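Local coordinates for Non-structural protein (Porcine reproductive and respiratory syndrome virus, PDB 3IFU) that acts as a papain-like leader cysteine protease with an N-terminal zinc finger, and probably suppresses host interferon-beta production, at residues W77-F82 / V147-F152; C126-I131 / H157-L162; V140-L145 / C174-A179. One frame throughout, in Å; residues are numbered along the deposited sequence.

Interaction 1 of 3, residues W77-F82 / V147-F152; sequences WLSAIF and VSDKPF
Ser79 and Asp149 carry the polar half of this contact. OG of Ser79 is anti to the backbone N (chi1 171°), which carries it across to the 147-152 segment, where it accepts a weak, bent hydrogen bond from Asp149 N (2.9 Å, 124° at the hydrogen). Asp149 OD1 lies 3.0 Å from the same Ser79 OG, and Ser148 CA packs against that oxygen too. The other carboxylate oxygen, Asp149 OD2, takes the backbone N-H of Glu20, so the turn after strand 147-148 also holds the N-terminal part of the chain.

The apolar half rests on Val147. Its CG2 methyl touches both Trp77 CA and Ala80 CB, 4.0 Å from each; Ala80, with only a methyl, lets CG2 settle against the backbone at Trp77 CA. CB of Trp77 points away from the 147-152 segment, and the indole meets Tyr106 of helix 94-108 edge-to-face.

The helical turn of residues 77-80, next to helix 81-87, directly follows Cys76, a zinc ligand, while His146, another ligand of that zinc, directly precedes Val147. With one weak N-H...O bond and one methyl in contact, this join within the protease domain is lightly held by directed bonds and rests mainly on burial.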
ATOM      1  N   TRP A  77      16.938   3.864   2.198  1.00 42.27           N
ATOM      2  CA  TRP A  77      16.014   4.995   2.196  1.00 42.65           C
ATOM      3  C   TRP A  77      15.305   5.112   0.852  1.00 41.73           C
ATOM      4  O   TRP A  77      14.279   5.778   0.745  1.00 43.33           O
ATOM      5  CB  TRP A  77      16.738   6.312   2.496  1.00 43.93           C
ATOM      6  CG  TRP A  77      18.031   6.478   1.762  1.00 46.92           C
ATOM      7  CD1 TRP A  77      19.274   6.141   2.215  1.00 47.61           C
ATOM      8  CD2 TRP A  77      18.213   6.994   0.437  1.00 47.02           C
ATOM      9  NE1 TRP A  77      20.218   6.412   1.258  1.00 48.92           N
ATOM     10  CE2 TRP A  77      19.596   6.942   0.156  1.00 49.36           C
ATOM     11  CE3 TRP A  77      17.342   7.496  -0.542  1.00 49.24           C
ATOM     12  CZ2 TRP A  77      20.135   7.377  -1.065  1.00 48.74           C
ATOM     13  CZ3 TRP A  77      17.877   7.929  -1.761  1.00 50.11           C
ATOM     14  CH2 TRP A  77      19.261   7.866  -2.007  1.00 50.11           C
ATOM     15  N   LEU A  78      15.856   4.467  -0.173  1.00 42.10           N
ATOM     16  CA  LEU A  78      15.251   4.491  -1.504  1.00 42.06           C
ATOM     17  C   LEU A  78      13.889   3.819  -1.419  1.00 43.95           C
ATOM     18  O   LEU A  78      13.005   4.034  -2.260  1.00 45.40           O
ATOM     19  CB  LEU A  78      16.129   3.745  -2.515  1.00 39.23           C
ATOM     20  CG  LEU A  78      17.322   4.496  -3.106  1.00 37.15           C
ATOM     21  CD1 LEU A  78      18.134   3.565  -3.980  1.00 34.22           C
ATOM     22  CD2 LEU A  78      16.823   5.670  -3.918  1.00 36.34           C
ATOM     23  N   SER A  79      13.740   3.006  -0.380  1.00 43.07           N
ATOM     24  CA  SER A  79      12.517   2.270  -0.116  1.00 41.54           C
ATOM     25  C   SER A  79      11.492   3.096   0.677  1.00 40.52           C
ATOM     26  O   SER A  79      10.321   2.742   0.735  1.00 40.66           O
ATOM     27  CB  SER A  79      12.883   0.990   0.639  1.00 43.03           C
ATOM     28  OG  SER A  79      11.741   0.315   1.114  1.00 50.02           O
ATOM     29  N   ALA A  80      11.925   4.204   1.279  1.00 39.18           N
ATOM     30  CA  ALA A  80      11.021   5.041   2.062  1.00 37.19           C
ATOM     31  C   ALA A  80      10.421   6.207   1.273  1.00 37.52           C
ATOM     32  O   ALA A  80       9.460   6.842   1.727  1.00 35.28           O
ATOM     33  CB  ALA A  80      11.736   5.564   3.294  1.00 36.94           C
ATOM     34  N   ILE A  81      10.969   6.472   0.089  1.00 36.12           N
ATOM     35  CA  ILE A  81      10.490   7.572  -0.744  1.00 36.99           C
ATOM     36  C   ILE A  81       8.988   7.534  -1.078  1.00 37.61           C
ATOM     37  O   ILE A  81       8.269   8.508  -0.830  1.00 36.85           O
ATOM     38  CB  ILE A  81      11.317   7.680  -2.052  1.00 35.46           C
ATOM     39  CG1 ILE A  81      12.802   7.851  -1.705  1.00 37.25           C
ATOM     40  CG2 ILE A  81      10.841   8.867  -2.876  1.00 32.76           C
ATOM     41  CD1 ILE A  81      13.679   8.217  -2.862  1.00 36.73           C
ATOM     42  N   PHE A  82       8.512   6.418  -1.622  1.00 36.62           N
ATOM     43  CA  PHE A  82       7.103   6.296  -1.969  1.00 36.94           C
ATOM     44  C   PHE A  82       6.144   6.369  -0.769  1.00 36.52           C
ATOM     45  O   PHE A  82       5.182   7.137  -0.795  1.00 40.16           O
ATOM     46  CB  PHE A  82       6.844   5.001  -2.750  1.00 38.03           C
ATOM     47  CG  PHE A  82       5.408   4.812  -3.127  1.00 37.46           C
ATOM     48  CD1 PHE A  82       4.818   5.619  -4.095  1.00 37.97           C
ATOM     49  CD2 PHE A  82       4.617   3.887  -2.457  1.00 37.53           C
ATOM     50  CE1 PHE A  82       3.457   5.515  -4.386  1.00 35.92           C
ATOM     51  CE2 PHE A  82       3.258   3.776  -2.742  1.00 36.87           C
ATOM     52  CZ  PHE A  82       2.679   4.596  -3.710  1.00 37.06           C
ATOM     53  N   VAL A 147      15.483   1.209   7.242  1.00 39.85           N
ATOM     54  CA  VAL A 147      14.069   1.427   6.975  1.00 37.68           C
ATOM     55  C   VAL A 147      13.684   0.617   5.745  1.00 38.27           C
ATOM     56  O   VAL A 147      14.545   0.207   4.965  1.00 37.07           O
ATOM     57  CB  VAL A 147      13.727   2.926   6.705  1.00 36.75           C
ATOM     58  CG1 VAL A 147      14.136   3.783   7.887  1.00 34.22           C
ATOM     59  CG2 VAL A 147      14.390   3.402   5.429  1.00 34.20           C
ATOM     60  N   SER A 148      12.385   0.392   5.579  1.00 38.70           N
ATOM     61  CA  SER A 148      11.863  -0.355   4.443  1.00 38.17           C
ATOM     62  C   SER A 148      10.386  -0.033   4.297  1.00 39.56           C
ATOM     63  O   SER A 148       9.762   0.502   5.223  1.00 38.17           O
ATOM     64  CB  SER A 148      12.040  -1.862   4.658  1.00 38.11           C
ATOM     65  OG  SER A 148      11.602  -2.597   3.525  1.00 38.54           O
ATOM     66  N   ASP A 149       9.824  -0.355   3.136  1.00 39.98           N
ATOM     67  CA  ASP A 149       8.411  -0.100   2.897  1.00 42.23           C
ATOM     68  C   ASP A 149       7.591  -1.329   3.296  1.00 42.01           C
ATOM     69  O   ASP A 149       6.365  -1.343   3.214  1.00 42.51           O
ATOM     70  CB  ASP A 149       8.185   0.279   1.427  1.00 40.93           C
ATOM     71  CG  ASP A 149       8.429  -0.873   0.475  1.00 43.74           C
ATOM     72  OD1 ASP A 149       9.473  -1.552   0.585  1.00 47.14           O
ATOM     73  OD2 ASP A 149       7.569  -1.091  -0.401  1.00 43.22           O
ATOM     74  N   LYS A 150       8.291  -2.358   3.750  1.00 43.31           N
ATOM     75  CA  LYS A 150       7.658  -3.596   4.187  1.00 44.74           C
ATOM     76  C   LYS A 150       8.336  -4.076   5.469  1.00 43.52           C
ATOM     77  O   LYS A 150       9.477  -3.714   5.746  1.00 42.15           O
ATOM     78  CB  LYS A 150       7.768  -4.663   3.091  1.00 46.06           C
ATOM     79  CG  LYS A 150       6.780  -4.481   1.941  1.00 50.22           C
ATOM     80  CD  LYS A 150       5.355  -4.792   2.399  1.00 54.32           C
ATOM     81  CE  LYS A 150       4.349  -4.767   1.252  1.00 57.12           C
ATOM     82  NZ  LYS A 150       4.160  -3.395   0.699  1.00 61.92           N
ATOM     83  N   PRO A 151       7.631  -4.881   6.276  1.00 42.86           N
ATOM     84  CA  PRO A 151       8.187  -5.400   7.529  1.00 42.48           C
ATOM     85  C   PRO A 151       9.432  -6.231   7.262  1.00 42.30           C
ATOM     86  O   PRO A 151       9.586  -6.793   6.178  1.00 43.31           O
ATOM     87  CB  PRO A 151       7.050  -6.256   8.081  1.00 41.94           C
ATOM     88  CG  PRO A 151       5.832  -5.621   7.514  1.00 39.53           C
ATOM     89  CD  PRO A 151       6.248  -5.347   6.096  1.00 40.91           C
ATOM     90  N   PHE A 152      10.320  -6.299   8.246  1.00 41.59           N
ATOM     91  CA  PHE A 152      11.536  -7.090   8.111  1.00 43.78           C
ATOM     92  C   PHE A 152      12.061  -7.543   9.466  1.00 46.43           C
ATOM     93  O   PHE A 152      11.753  -6.945  10.496  1.00 46.75           O
ATOM     94  CB  PHE A 152      12.635  -6.314   7.352  1.00 42.94           C
ATOM     95  CG  PHE A 152      13.097  -5.037   8.028  1.00 42.02           C
ATOM     96  CD1 PHE A 152      12.486  -3.816   7.741  1.00 40.64           C
ATOM     97  CD2 PHE A 152      14.183  -5.050   8.914  1.00 41.84           C
ATOM     98  CE1 PHE A 152      12.950  -2.625   8.318  1.00 42.43           C
ATOM     99  CE2 PHE A 152      14.662  -3.866   9.505  1.00 40.97           C
ATOM    100  CZ  PHE A 152      14.048  -2.651   9.207  1.00 43.14           C
TER

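Interaction 2 of 3, residues C126-I131 / H157-L162; sequences CRWYPI and HVLTNL
Trp128 and Leu159 form a non-hydrogen-bonded pair, and the leucine lies across the indole: CB of Leu159 stands 3.4 Å from the centroid of the six-membered ring of Trp128, 11° off the ring normal, a CH-pi contact. With CG anti to the backbone N (chi1 176°), Leu159 carries its CD1 along to CB of Cys126, 3.6 Å away. A broad aromatic suits this place because its width lets CB, CD1 and CD2 of Leu159 all find ring atoms, and Pro175 and Ala142 also pack on the indole.

The strands 127-130 and 157-160 are antiparallel neighbours in a four-stranded sheet of the cysteine protease domain, with 127-130 at its edge. Arg127 and Thr160 exchange two backbone hydrogen bonds. At the next hydrogen-bonded pair Val158 N gives a straighter bond to Tyr129 O than the weak one from Tyr129 N to Val158 O.

On the face with Arg127 and Val158, the Tyr129 side chain crosses that of Thr160 at about a right angle, CE2 of the ring 3.5 Å from CG2 of Thr160. The tyrosine's length carries its OH to a water (2.9 Å from OH to the water O), to which it donates; this water in turn donates to Thr160 O and Leu162 O. Threonine serves twice, its methyl meeting the ring while OG1 accepts from Leu162 N, an ST turn as the strand ends. Pro130 suits its non-hydrogen-bonded pairing with His157, where its missing N-H costs no bond between them. ND1 of His157 gives a weak bond to Tyr129 O, 3.4 Å away, reaching that oxygen from the imidazole edge.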
ATOM      1  N   CYS A 126       1.585  11.642   9.801  1.00 47.78           N
ATOM      2  CA  CYS A 126       2.290  10.389  10.051  1.00 47.64           C
ATOM      3  C   CYS A 126       2.726  10.288  11.509  1.00 47.25           C
ATOM      4  O   CYS A 126       3.115  11.277  12.124  1.00 46.85           O
ATOM      5  CB  CYS A 126       3.514  10.256   9.132  1.00 47.32           C
ATOM      6  SG  CYS A 126       3.150  10.134   7.364  1.00 45.62           S
ATOM      7  N   ARG A 127       2.658   9.077  12.050  1.00 46.77           N
ATOM      8  CA  ARG A 127       3.038   8.822  13.430  1.00 45.54           C
ATOM      9  C   ARG A 127       3.799   7.513  13.462  1.00 45.32           C
ATOM     10  O   ARG A 127       3.528   6.630  12.652  1.00 47.62           O
ATOM     11  CB  ARG A 127       1.788   8.695  14.302  1.00 46.09           C
ATOM     12  CG  ARG A 127       0.897   9.939  14.329  1.00 47.96           C
ATOM     13  CD  ARG A 127       1.436  11.017  15.278  1.00 47.95           C
ATOM     14  NE  ARG A 127       0.641  12.247  15.236  1.00 46.69           N
ATOM     15  CZ  ARG A 127       0.667  13.140  14.244  1.00 46.77           C
ATOM     16  NH1 ARG A 127       1.456  12.963  13.193  1.00 43.11           N
ATOM     17  NH2 ARG A 127      -0.110  14.213  14.297  1.00 49.54           N
ATOM     18  N   TRP A 128       4.762   7.394  14.374  1.00 43.94           N
ATOM     19  CA  TRP A 128       5.519   6.153  14.519  1.00 42.19           C
ATOM     20  C   TRP A 128       4.768   5.285  15.517  1.00 42.96           C
ATOM     21  O   TRP A 128       4.075   5.797  16.391  1.00 42.71           O
ATOM     22  CB  TRP A 128       6.933   6.409  15.049  1.00 40.01           C
ATOM     23  CG  TRP A 128       7.880   6.959  14.033  1.00 39.82           C
ATOM     24  CD1 TRP A 128       8.304   8.253  13.923  1.00 37.94           C
ATOM     25  CD2 TRP A 128       8.505   6.237  12.959  1.00 37.45           C
ATOM     26  NE1 TRP A 128       9.154   8.384  12.847  1.00 39.67           N
ATOM     27  CE2 TRP A 128       9.293   7.162  12.236  1.00 38.02           C
ATOM     28  CE3 TRP A 128       8.472   4.899  12.536  1.00 33.96           C
ATOM     29  CZ2 TRP A 128      10.045   6.793  11.110  1.00 36.33           C
ATOM     30  CZ3 TRP A 128       9.221   4.531  11.415  1.00 34.38           C
ATOM     31  CH2 TRP A 128       9.995   5.476  10.717  1.00 35.78           C
ATOM     32  N   TYR A 129       4.892   3.972  15.383  1.00 43.61           N
ATOM     33  CA  TYR A 129       4.218   3.060  16.293  1.00 46.27           C
ATOM     34  C   TYR A 129       5.118   1.872  16.549  1.00 49.10           C
ATOM     35  O   TYR A 129       5.828   1.415  15.645  1.00 51.95           O
ATOM     36  CB  TYR A 129       2.911   2.547  15.690  1.00 46.02           C
ATOM     37  CG  TYR A 129       1.837   3.589  15.486  1.00 48.02           C
ATOM     38  CD1 TYR A 129       0.881   3.833  16.468  1.00 47.53           C
ATOM     39  CD2 TYR A 129       1.774   4.328  14.306  1.00 46.82           C
ATOM     40  CE1 TYR A 129      -0.115   4.784  16.280  1.00 48.03           C
ATOM     41  CE2 TYR A 129       0.788   5.283  14.108  1.00 48.15           C
ATOM     42  CZ  TYR A 129      -0.156   5.510  15.094  1.00 47.92           C
ATOM     43  OH  TYR A 129      -1.135   6.460  14.897  1.00 44.95           O
ATOM     44  N   PRO A 130       5.129   1.371  17.794  1.00 48.71           N
ATOM     45  CA  PRO A 130       5.961   0.210  18.127  1.00 48.28           C
ATOM     46  C   PRO A 130       5.269  -0.965  17.458  1.00 47.58           C
ATOM     47  O   PRO A 130       4.084  -1.182  17.680  1.00 48.34           O
ATOM     48  CB  PRO A 130       5.856   0.131  19.647  1.00 48.28           C
ATOM     49  CG  PRO A 130       5.607   1.561  20.046  1.00 49.87           C
ATOM     50  CD  PRO A 130       4.611   2.014  19.013  1.00 48.07           C
ATOM     51  N   ILE A 131       5.984  -1.710  16.626  1.00 46.69           N
ATOM     52  CA  ILE A 131       5.360  -2.837  15.949  1.00 46.88           C
ATOM     53  C   ILE A 131       4.902  -3.870  16.975  1.00 48.30           C
ATOM     54  O   ILE A 131       5.688  -4.324  17.801  1.00 50.22           O
ATOM     55  CB  ILE A 131       6.324  -3.504  14.944  1.00 43.99           C
ATOM     56  CG1 ILE A 131       6.728  -2.504  13.860  1.00 41.69           C
ATOM     57  CG2 ILE A 131       5.655  -4.710  14.317  1.00 41.43           C
ATOM     58  CD1 ILE A 131       7.896  -2.966  13.000  1.00 39.65           C
ATOM     59  N   HIS A 157       9.668  -0.318  14.614  1.00 46.96           N
ATOM     60  CA  HIS A 157       8.663   0.725  14.471  1.00 47.35           C
ATOM     61  C   HIS A 157       8.105   0.861  13.066  1.00 47.13           C
ATOM     62  O   HIS A 157       8.760   0.518  12.084  1.00 47.27           O
ATOM     63  CB  HIS A 157       9.249   2.063  14.916  1.00 49.30           C
ATOM     64  CG  HIS A 157       9.628   2.092  16.361  1.00 51.97           C
ATOM     65  ND1 HIS A 157       8.699   2.246  17.366  1.00 52.98           N
ATOM     66  CD2 HIS A 157      10.820   1.899  16.972  1.00 51.97           C
ATOM     67  CE1 HIS A 157       9.303   2.140  18.536  1.00 53.05           C
ATOM     68  NE2 HIS A 157      10.589   1.928  18.325  1.00 54.21           N
ATOM     69  N   VAL A 158       6.877   1.360  12.982  1.00 46.37           N
ATOM     70  CA  VAL A 158       6.233   1.568  11.697  1.00 43.76           C
ATOM     71  C   VAL A 158       5.639   2.968  11.659  1.00 43.87           C
ATOM     72  O   VAL A 158       4.940   3.385  12.577  1.00 43.85           O
ATOM     73  CB  VAL A 158       5.127   0.529  11.444  1.00 43.25           C
ATOM     74  CG1 VAL A 158       4.069   0.618  12.528  1.00 40.94           C
ATOM     75  CG2 VAL A 158       4.520   0.745  10.061  1.00 43.58           C
ATOM     76  N   LEU A 159       5.950   3.692  10.590  1.00 43.48           N
ATOM     77  CA  LEU A 159       5.468   5.052  10.388  1.00 43.31           C
ATOM     78  C   LEU A 159       4.233   4.983   9.495  1.00 44.09           C
ATOM     79  O   LEU A 159       4.310   4.534   8.344  1.00 44.61           O
ATOM     80  CB  LEU A 159       6.557   5.884   9.711  1.00 41.73           C
ATOM     81  CG  LEU A 159       6.247   7.325   9.312  1.00 44.01           C
ATOM     82  CD1 LEU A 159       6.012   8.168  10.549  1.00 42.37           C
ATOM     83  CD2 LEU A 159       7.414   7.885   8.498  1.00 43.85           C
ATOM     84  N   THR A 160       3.091   5.414  10.018  1.00 42.45           N
ATOM     85  CA  THR A 160       1.877   5.376   9.221  1.00 42.01           C
ATOM     86  C   THR A 160       0.933   6.525   9.528  1.00 42.14           C
ATOM     87  O   THR A 160       0.969   7.110  10.606  1.00 41.95           O
ATOM     88  CB  THR A 160       1.123   4.044   9.421  1.00 42.76           C
ATOM     89  OG1 THR A 160       0.000   3.988   8.535  1.00 39.56           O
ATOM     90  CG2 THR A 160       0.637   3.917  10.859  1.00 42.13           C
ATOM     91  N   ASN A 161       0.086   6.844   8.561  1.00 43.08           N
ATOM     92  CA  ASN A 161      -0.884   7.914   8.729  1.00 43.90           C
ATOM     93  C   ASN A 161      -2.232   7.296   9.050  1.00 42.39           C
ATOM     94  O   ASN A 161      -3.239   7.984   9.133  1.00 45.00           O
ATOM     95  CB  ASN A 161      -0.983   8.769   7.457  1.00 44.36           C
ATOM     96  CG  ASN A 161      -1.488   7.988   6.254  1.00 44.68           C
ATOM     97  OD1 ASN A 161      -1.793   8.571   5.215  1.00 47.28           O
ATOM     98  ND2 ASN A 161      -1.569   6.669   6.386  1.00 44.10           N
ATOM     99  N   LEU A 162      -2.228   5.986   9.235  1.00 40.95           N
ATOM    100  CA  LEU A 162      -3.427   5.227   9.551  1.00 43.90           C
ATOM    101  C   LEU A 162      -3.785   5.422  11.035  1.00 44.61           C
ATOM    102  O   LEU A 162      -2.907   5.400  11.901  1.00 46.86           O
ATOM    103  CB  LEU A 162      -3.150   3.751   9.249  1.00 43.29           C
ATOM    104  CG  LEU A 162      -4.183   2.805   8.647  1.00 42.31           C
ATOM    105  CD1 LEU A 162      -4.859   3.426   7.439  1.00 42.60           C
ATOM    106  CD2 LEU A 162      -3.473   1.526   8.249  1.00 39.64           C
TER
HETATM  107  O   HOH W   1      -1.353   7.677  12.224  1.00 39.21           O

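Interaction 3 of 3, residues V140-L145 / C174-A179; sequences VYANSL and CPFECA
Phe176 reaches toward the end of strand 140-142 and the turn that follows it, starting at CB, which lies 3.5 Å from Asn143 O and equally far from Ser144 O. With CG between the backbone N and the carbonyl carbon (chi1 53°), the ring is swung so that its edge faces the turn: CD2 is 3.6 Å from Asn143 O, which lies in the ring plane. CE2 is 4.0 Å from Ala142 CB, and Val147 of strand 147-148 packs on the same ring. A flat phenyl suits the slot, since its two faces are also covered within its own segment, by Cys174 SG on one and Ala179 CB on the other.

The 174-179 segment is the irregular C-terminal tail of the chain, laid against the four-stranded sheet of the protease domain just before the zinc ligand Met180; Leu145 similarly precedes His146, a ligand of the same ion. No direct hydrogen bond joins the two segments. Instead, a water donates to Ser144 O (2.6 Å from the water O) and accepts from Cys178 N, while two CA-H...O contacts, each 3.2 Å, run from Ser144 CA to Pro175 O and from Ala179 CA to Leu145 O. An alanine suits position 179 because its lone methyl lies over the centre of the Phe176 ring.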
ATOM      1  N   VAL A 140       6.430   2.861   6.508  1.00 38.84           N
ATOM      2  CA  VAL A 140       7.871   2.773   6.568  1.00 40.71           C
ATOM      3  C   VAL A 140       8.182   2.002   7.836  1.00 40.40           C
ATOM      4  O   VAL A 140       7.840   2.430   8.928  1.00 37.90           O
ATOM      5  CB  VAL A 140       8.526   4.173   6.627  1.00 42.26           C
ATOM      6  CG1 VAL A 140      10.044   4.039   6.638  1.00 44.39           C
ATOM      7  CG2 VAL A 140       8.087   5.000   5.430  1.00 42.03           C
ATOM      8  N   TYR A 141       8.792   0.835   7.673  1.00 42.79           N
ATOM      9  CA  TYR A 141       9.164   0.005   8.805  1.00 43.12           C
ATOM     10  C   TYR A 141      10.592   0.358   9.110  1.00 43.18           C
ATOM     11  O   TYR A 141      11.357   0.654   8.200  1.00 43.81           O
ATOM     12  CB  TYR A 141       9.018  -1.464   8.432  1.00 44.77           C
ATOM     13  CG  TYR A 141       7.571  -1.830   8.239  1.00 47.73           C
ATOM     14  CD1 TYR A 141       6.855  -2.461   9.251  1.00 47.33           C
ATOM     15  CD2 TYR A 141       6.888  -1.463   7.075  1.00 47.37           C
ATOM     16  CE1 TYR A 141       5.493  -2.715   9.117  1.00 48.47           C
ATOM     17  CE2 TYR A 141       5.524  -1.714   6.931  1.00 48.36           C
ATOM     18  CZ  TYR A 141       4.832  -2.337   7.958  1.00 48.07           C
ATOM     19  OH  TYR A 141       3.480  -2.565   7.844  1.00 48.82           O
ATOM     20  N   ALA A 142      10.964   0.341  10.385  1.00 43.87           N
ATOM     21  CA  ALA A 142      12.321   0.721  10.730  1.00 42.52           C
ATOM     22  C   ALA A 142      12.800   0.271  12.092  1.00 42.55           C
ATOM     23  O   ALA A 142      12.040  -0.250  12.903  1.00 42.06           O
ATOM     24  CB  ALA A 142      12.446   2.243  10.633  1.00 40.01           C
ATOM     25  N   ASN A 143      14.095   0.470  12.309  1.00 43.55           N
ATOM     26  CA  ASN A 143      14.751   0.197  13.578  1.00 45.25           C
ATOM     27  C   ASN A 143      15.758   1.332  13.704  1.00 45.95           C
ATOM     28  O   ASN A 143      15.569   2.377  13.081  1.00 44.77           O
ATOM     29  CB  ASN A 143      15.403  -1.205  13.625  1.00 45.25           C
ATOM     30  CG  ASN A 143      16.471  -1.431  12.565  1.00 44.05           C
ATOM     31  OD1 ASN A 143      16.877  -2.570  12.333  1.00 46.46           O
ATOM     32  ND2 ASN A 143      16.937  -0.367  11.931  1.00 43.51           N
ATOM     33  N   SER A 144      16.819   1.150  14.477  1.00 48.31           N
ATOM     34  CA  SER A 144      17.793   2.221  14.668  1.00 49.44           C
ATOM     35  C   SER A 144      18.807   2.452  13.540  1.00 49.61           C
ATOM     36  O   SER A 144      19.556   3.430  13.568  1.00 50.19           O
ATOM     37  CB  SER A 144      18.535   2.008  15.993  1.00 50.42           C
ATOM     38  OG  SER A 144      19.252   0.783  15.995  1.00 52.35           O
ATOM     39  N   LEU A 145      18.822   1.579  12.538  1.00 49.41           N
ATOM     40  CA  LEU A 145      19.769   1.723  11.435  1.00 47.68           C
ATOM     41  C   LEU A 145      19.170   1.645  10.045  1.00 46.18           C
ATOM     42  O   LEU A 145      19.733   2.195   9.099  1.00 47.03           O
ATOM     43  CB  LEU A 145      20.866   0.656  11.542  1.00 48.81           C
ATOM     44  CG  LEU A 145      21.994   0.941  12.542  1.00 51.23           C
ATOM     45  CD1 LEU A 145      22.536  -0.369  13.100  1.00 51.54           C
ATOM     46  CD2 LEU A 145      23.093   1.753  11.858  1.00 49.17           C
ATOM     47  N   CYS A 174      11.893   9.312  16.864  1.00 56.25           N
ATOM     48  CA  CYS A 174      12.298   8.781  15.569  1.00 55.64           C
ATOM     49  C   CYS A 174      13.154   7.556  15.878  1.00 55.61           C
ATOM     50  O   CYS A 174      14.160   7.664  16.568  1.00 57.70           O
ATOM     51  CB  CYS A 174      13.120   9.807  14.781  1.00 52.86           C
ATOM     52  SG  CYS A 174      13.555   9.277  13.092  1.00 51.35           S
ATOM     53  N   PRO A 175      12.766   6.378  15.374  1.00 55.89           N
ATOM     54  CA  PRO A 175      13.509   5.135  15.613  1.00 54.44           C
ATOM     55  C   PRO A 175      15.000   5.190  15.292  1.00 53.05           C
ATOM     56  O   PRO A 175      15.790   4.437  15.856  1.00 51.70           O
ATOM     57  CB  PRO A 175      12.780   4.125  14.726  1.00 54.68           C
ATOM     58  CG  PRO A 175      11.375   4.642  14.726  1.00 55.71           C
ATOM     59  CD  PRO A 175      11.586   6.125  14.529  1.00 54.98           C
ATOM     60  N   PHE A 176      15.384   6.091  14.399  1.00 52.57           N
ATOM     61  CA  PHE A 176      16.776   6.184  13.977  1.00 53.83           C
ATOM     62  C   PHE A 176      17.334   7.604  13.928  1.00 55.01           C
ATOM     63  O   PHE A 176      16.595   8.589  14.020  1.00 55.55           O
ATOM     64  CB  PHE A 176      16.908   5.554  12.592  1.00 52.14           C
ATOM     65  CG  PHE A 176      15.935   6.116  11.591  1.00 51.97           C
ATOM     66  CD1 PHE A 176      16.180   7.336  10.970  1.00 52.22           C
ATOM     67  CD2 PHE A 176      14.747   5.450  11.307  1.00 50.61           C
ATOM     68  CE1 PHE A 176      15.255   7.880  10.083  1.00 54.05           C
ATOM     69  CE2 PHE A 176      13.818   5.990  10.424  1.00 50.48           C
ATOM     70  CZ  PHE A 176      14.072   7.204   9.811  1.00 51.61           C
ATOM     71  N   GLU A 177      18.653   7.681  13.773  1.00 54.15           N
ATOM     72  CA  GLU A 177      19.369   8.943  13.674  1.00 53.99           C
ATOM     73  C   GLU A 177      19.864   9.037  12.241  1.00 52.42           C
ATOM     74  O   GLU A 177      19.932  10.109  11.652  1.00 52.22           O
ATOM     75  CB  GLU A 177      20.565   8.946  14.618  1.00 57.28           C
ATOM     76  CG  GLU A 177      20.199   9.012  16.080  1.00 60.77           C
ATOM     77  CD  GLU A 177      19.592  10.346  16.427  1.00 63.90           C
ATOM     78  OE1 GLU A 177      18.413  10.576  16.077  1.00 65.10           O
ATOM     79  OE2 GLU A 177      20.308  11.172  17.033  1.00 64.25           O
ATOM     80  N   CYS A 178      20.207   7.885  11.689  1.00 50.99           N
ATOM     81  CA  CYS A 178      20.696   7.815  10.330  1.00 51.50           C
ATOM     82  C   CYS A 178      20.390   6.449   9.731  1.00 51.94           C
ATOM     83  O   CYS A 178      21.082   5.468   9.997  1.00 51.09           O
ATOM     84  CB  CYS A 178      22.202   8.073  10.298  1.00 50.90           C
ATOM     85  SG  CYS A 178      22.953   7.853   8.681  1.00 53.30           S
ATOM     86  N   ALA A 179      19.332   6.392   8.936  1.00 51.24           N
ATOM     87  CA  ALA A 179      18.954   5.158   8.283  1.00 49.84           C
ATOM     88  C   ALA A 179      19.571   5.217   6.895  1.00 50.24           C
ATOM     89  O   ALA A 179      19.316   6.142   6.122  1.00 50.05           O
ATOM     90  CB  ALA A 179      17.434   5.046   8.196  1.00 49.00           C
TER
HETATM   91  O   HOH W   2      21.148   5.436  13.084  1.00 52.73           O

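Overall arrangement
From the N terminus, the chain passes the zinc finger and reaches 77-82, then runs through the helices to strand 127-130, strand 140-142, strand 147-148, strand 157-160 and the tail at 174-179. Interaction 1 closes the longest loop, bringing residues 77-80, beside helix 81-87, to an outer strand of the sheet; interaction 2 joins strand 157-160 to the other outer strand, and interaction 3 lays the tail on the end of strand 140-142 and the turn after it. No loop nests in another: all three cross pairwise. Interactions 1 and 3 meet through Ser148 and Tyr141, interactions 2 and 3 through His157 and Ala142, whereas interactions 1 and 2 do not touch, their centres 13 Å apart.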